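Side-chain contacts in tail protein, 43 kDa (PDB 3D37), which is of unknown function but probably forms part of the baseplate hub in the contractile tail of a Mu-like prophage: residues Phe278-Thr283 and Val301-Asp306; Met203-Asp208 and Asp306-Asp311. All blocks are in the same frame, centred on the assembly; numbering follows the deposited sequence.

Contact 1 (Phe278-Thr283 and Val301-Asp306)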
# COMPACT_ATOMS: atom_id res chain seq x y z
N PHE A 278 -0.73 18.84 -28.19
CA PHE A 278 0.52 18.94 -27.40
C PHE A 278 0.23 19.62 -26.07
O PHE A 278 -0.40 20.67 -26.04
CB PHE A 278 1.62 19.69 -28.18
CG PHE A 278 2.86 19.98 -27.37
CD1 PHE A 278 3.91 19.09 -27.33
CD2 PHE A 278 2.95 21.14 -26.63
CE1 PHE A 278 5.01 19.33 -26.62
CE2 PHE A 278 4.06 21.40 -25.89
CZ PHE A 278 5.09 20.49 -25.88
N THR A 279 0.69 19.00 -24.98
CA THR A 279 0.63 19.61 -23.64
C THR A 279 1.94 19.36 -22.92
O THR A 279 2.43 18.24 -22.91
CB THR A 279 -0.54 19.03 -22.76
OG1 THR A 279 -1.72 18.96 -23.55
CG2 THR A 279 -0.77 19.93 -21.50
N LEU A 280 2.50 20.42 -22.34
CA LEU A 280 3.63 20.37 -21.43
C LEU A 280 3.11 20.72 -20.05
O LEU A 280 2.62 21.83 -19.85
CB LEU A 280 4.68 21.38 -21.87
CG LEU A 280 5.88 21.63 -20.95
CD1 LEU A 280 6.74 20.42 -20.76
CD2 LEU A 280 6.69 22.87 -21.53
N THR A 281 3.13 19.76 -19.13
CA THR A 281 2.71 19.96 -17.73
C THR A 281 3.92 20.00 -16.81
O THR A 281 4.65 19.01 -16.66
CB THR A 281 1.68 18.86 -17.28
OG1 THR A 281 0.64 18.76 -18.26
CG2 THR A 281 1.04 19.21 -15.99
N ILE A 282 4.19 21.17 -16.24
CA ILE A 282 5.31 21.33 -15.31
C ILE A 282 4.81 21.49 -13.89
O ILE A 282 3.89 22.25 -13.61
CB ILE A 282 6.17 22.54 -15.72
CG1 ILE A 282 6.89 22.21 -17.03
CG2 ILE A 282 7.13 22.97 -14.55
CD1 ILE A 282 7.62 23.35 -17.66
N THR A 283 5.42 20.77 -12.96
CA THR A 283 5.12 20.95 -11.57
C THR A 283 6.33 21.66 -10.86
O THR A 283 7.49 21.25 -11.07
CB THR A 283 4.79 19.59 -10.92
OG1 THR A 283 3.73 18.95 -11.67
CG2 THR A 283 4.35 19.80 -9.48
N VAL A 301 5.80 31.49 -20.22
CA VAL A 301 6.84 30.92 -19.42
C VAL A 301 7.94 30.38 -20.35
O VAL A 301 7.68 29.60 -21.30
CB VAL A 301 6.31 29.77 -18.46
CG1 VAL A 301 7.43 29.30 -17.56
CG2 VAL A 301 5.12 30.24 -17.62
N HIS A 302 9.16 30.87 -20.13
CA HIS A 302 10.31 30.35 -20.84
C HIS A 302 10.76 29.07 -20.15
O HIS A 302 11.00 29.04 -18.93
CB HIS A 302 11.42 31.42 -20.87
CG HIS A 302 12.67 30.98 -21.56
ND1 HIS A 302 13.91 31.43 -21.19
CD2 HIS A 302 12.86 30.15 -22.61
CE1 HIS A 302 14.82 30.92 -22.00
NE2 HIS A 302 14.21 30.14 -22.87
N VAL A 303 10.83 27.98 -20.90
CA VAL A 303 11.25 26.68 -20.34
C VAL A 303 12.54 26.19 -20.96
O VAL A 303 12.67 26.18 -22.19
CB VAL A 303 10.14 25.59 -20.52
CG1 VAL A 303 10.59 24.20 -19.96
CG2 VAL A 303 8.82 26.03 -19.85
N ILE A 304 13.49 25.78 -20.10
CA ILE A 304 14.74 25.15 -20.54
C ILE A 304 14.91 23.74 -19.96
O ILE A 304 14.86 23.51 -18.74
CB ILE A 304 16.00 26.03 -20.27
CG1 ILE A 304 15.82 27.42 -20.86
CG2 ILE A 304 17.31 25.37 -20.87
CD1 ILE A 304 16.80 28.44 -20.27
N ASP A 305 15.10 22.78 -20.85
CA ASP A 305 15.48 21.43 -20.45
C ASP A 305 16.59 21.01 -21.40
O ASP A 305 16.33 20.59 -22.51
CB ASP A 305 14.28 20.50 -20.57
CG ASP A 305 14.57 19.11 -20.08
OD1 ASP A 305 15.76 18.73 -19.97
OD2 ASP A 305 13.58 18.40 -19.72
N ASP A 306 17.83 21.17 -20.96
CA ASP A 306 19.00 20.76 -21.76
C ASP A 306 19.00 19.27 -22.10
O ASP A 306 19.28 18.90 -23.23
CB ASP A 306 20.31 21.15 -21.06
CG ASP A 306 20.64 22.65 -21.21
OD1 ASP A 306 19.92 23.39 -21.88
OD2 ASP A 306 21.66 23.09 -20.64

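Contact 2 (Met203-Asp208 and Asp306-Asp311)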
# COMPACT_ATOMS: atom_id res chain seq x y z
N MET A 203 8.19 17.12 -14.97
CA MET A 203 7.91 17.55 -16.34
C MET A 203 7.20 16.39 -17.07
O MET A 203 7.72 15.26 -17.07
CB MET A 203 9.21 17.93 -17.03
CG MET A 203 9.01 18.53 -18.42
SD MET A 203 10.46 19.51 -18.93
CE MET A 203 10.26 20.93 -17.92
N ASP A 204 5.98 16.63 -17.57
CA ASP A 204 5.23 15.66 -18.36
C ASP A 204 4.85 16.24 -19.73
O ASP A 204 4.27 17.31 -19.80
CB ASP A 204 3.97 15.19 -17.62
CG ASP A 204 4.29 14.37 -16.38
OD1 ASP A 204 5.34 13.67 -16.29
OD2 ASP A 204 3.50 14.48 -15.43
N ILE A 205 5.23 15.57 -20.80
CA ILE A 205 4.88 15.98 -22.13
C ILE A 205 3.97 14.92 -22.78
O ILE A 205 4.20 13.72 -22.65
CB ILE A 205 6.13 16.21 -22.99
CG1 ILE A 205 7.18 16.99 -22.17
CG2 ILE A 205 5.76 16.79 -24.32
CD1 ILE A 205 8.18 17.71 -22.99
N GLU A 206 2.91 15.40 -23.43
CA GLU A 206 1.99 14.57 -24.15
C GLU A 206 1.75 15.06 -25.55
O GLU A 206 1.42 16.24 -25.76
CB GLU A 206 0.63 14.57 -23.49
CG GLU A 206 0.63 14.23 -22.03
CD GLU A 206 -0.78 14.35 -21.49
OE1 GLU A 206 -1.55 13.41 -21.82
OE2 GLU A 206 -1.13 15.39 -20.83
N TRP A 207 1.88 14.13 -26.49
CA TRP A 207 1.58 14.37 -27.86
C TRP A 207 0.47 13.40 -28.26
O TRP A 207 0.52 12.19 -27.95
CB TRP A 207 2.75 14.05 -28.74
CG TRP A 207 3.99 14.79 -28.56
CD1 TRP A 207 4.43 15.87 -29.31
CD2 TRP A 207 5.04 14.47 -27.66
NE1 TRP A 207 5.69 16.24 -28.89
CE2 TRP A 207 6.08 15.40 -27.89
CE3 TRP A 207 5.20 13.51 -26.67
CZ2 TRP A 207 7.26 15.38 -27.16
CZ3 TRP A 207 6.37 13.49 -25.94
CH2 TRP A 207 7.39 14.42 -26.19
N ASP A 208 -0.48 13.93 -29.00
CA ASP A 208 -1.67 13.20 -29.37
C ASP A 208 -2.03 13.59 -30.81
O ASP A 208 -2.12 14.76 -31.12
CB ASP A 208 -2.76 13.62 -28.40
CG ASP A 208 -4.04 12.95 -28.66
OD1 ASP A 208 -4.56 13.12 -29.77
OD2 ASP A 208 -4.53 12.27 -27.74
N ASP A 306 17.83 21.17 -20.96
CA ASP A 306 19.00 20.76 -21.76
C ASP A 306 19.00 19.27 -22.10
O ASP A 306 19.28 18.90 -23.23
CB ASP A 306 20.31 21.15 -21.06
CG ASP A 306 20.64 22.65 -21.21
OD1 ASP A 306 19.92 23.39 -21.88
OD2 ASP A 306 21.66 23.09 -20.64
N GLU A 307 18.66 18.41 -21.13
CA GLU A 307 18.53 16.95 -21.39
C GLU A 307 17.66 16.67 -22.61
O GLU A 307 18.05 15.92 -23.48
CB GLU A 307 17.91 16.21 -20.19
CG GLU A 307 18.87 15.84 -19.14
CD GLU A 307 18.19 15.30 -17.85
OE1 GLU A 307 17.10 14.67 -17.91
OE2 GLU A 307 18.78 15.54 -16.77
N HIS A 308 16.50 17.30 -22.66
CA HIS A 308 15.51 17.09 -23.72
C HIS A 308 15.73 17.97 -24.97
O HIS A 308 15.07 17.80 -25.99
CB HIS A 308 14.13 17.41 -23.12
CG HIS A 308 12.99 16.66 -23.74
ND1 HIS A 308 12.29 15.70 -23.05
CD2 HIS A 308 12.40 16.76 -24.96
CE1 HIS A 308 11.33 15.22 -23.83
NE2 HIS A 308 11.37 15.85 -24.98
N GLY A 309 16.61 18.95 -24.90
CA GLY A 309 16.76 19.90 -25.99
C GLY A 309 15.65 20.92 -26.09
O GLY A 309 15.44 21.48 -27.14
N ILE A 310 14.92 21.18 -25.01
CA ILE A 310 13.91 22.26 -25.05
C ILE A 310 14.49 23.59 -24.59
O ILE A 310 15.15 23.67 -23.56
CB ILE A 310 12.68 21.96 -24.17
CG1 ILE A 310 12.01 20.66 -24.61
CG2 ILE A 310 11.66 23.14 -24.18
CD1 ILE A 310 10.95 20.18 -23.62
N ASP A 311 14.23 24.63 -25.35
CA ASP A 311 14.49 26.01 -24.94
C ASP A 311 13.52 26.86 -25.74
O ASP A 311 13.78 27.20 -26.88
CB ASP A 311 15.94 26.41 -25.24
CG ASP A 311 16.24 27.83 -24.81
OD1 ASP A 311 15.29 28.63 -24.69
OD2 ASP A 311 17.42 28.16 -24.59

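Contact 1 (Phe278-Thr283 and Val301-Asp306)
V303 points its two methyl groups at the inward face of strand 278-285 and is met there by I282 and L280. The tight end is with I282: its CD1 comes tip to tip onto the valine, 3.7 Å from V303 CG2, and nearly as close to CG1, so this one methyl sits against the fork of the isopropyl group. It gets that far because the isoleucine chain is extended, with CD1 anti to CA (chi2 172°). L280 is looser, its CD2 stopping 4.2 Å from V303 CG2, again end against end. The meeting is purely apolar and all three side chains are buried; F314 of strand 310-324 packs on both L280 and V303. The backbones stay well apart, the nearest CA atoms being those of I282 and V303 at 9.4 Å, and no hydrogen bond joins the segments. By contrast, T279, T281 and T283 alternate onto the partly exposed side of their strand, where K336 bonds to T279 OG1, while H302, also partly exposed, bonds T188 OG1 through ND1. Methyls meeting end to end between two unpaired strands are as expected inside a barrel or sandwich, consistent with the phage-barrel family assignment of this region.

Contact 2 (Met203-Asp208 and Asp306-Asp311)
H308 and I310, at the far end of a tight turn, meet I205 and W207 of strand 202-208. The turn starts at D306, whose carbonyl O takes a hydrogen bond from G309 N at 3.1 Å; D306 and E307 pack on Y6 of a third subunit. At H308 the chain turns back. The imidazole swings toward the strand, CG roughly anti to the backbone N (chi1 -152°), and is touched in two ways: I205 CD1 lies over one face, 4.1 Å from H308 CE1, while W207 comes in at the edge, its CH2 4.4 Å from H308 NE2, near the planes of both rings. H78 of a second subunit also meets the imidazole, with the ring planes at about 55°. G309 takes up a positive phi (75°) and, with I310, faces D305 in a G1 beta bulge, the same D305 whose OD1 holds H308 N. I310 then reaches back tip to tip, its CD1 3.8 Å from I205 CD1. Behind this, I205 CG2 rests 3.4 Å above the plane of the W207 ring, toward its rim, so one isoleucine touches both aromatic rings and I310. The joint between turn and strand is therefore held by van der Waals contact, and no hydrogen bond or salt bridge across it fixes the tilt of the histidine.

How the contacts relate
Following the chain from its N terminus, past the earlier strands, the first of these segments is 203-208, which pairs antiparallel with a strand of a second subunit. The chain then leaves for strands 215-220, 234-239 and 249-252, and returns by helix 259-276 into 278-283, which pairs back against 203-208, T281 N bonding D204 O at 2.8 Å. Contact 1 closes the short loop from there to 301-306. D306, shared by both contacts, leads into 306-311, which closes the 97-residue loop of contact 2. The short loop thus lies wholly within the long one. Together they press the hairpin of 300-305 and 310-324 against 202-208 and 278-285, where M203 SD packs on D305 OD2 of strand 300-305.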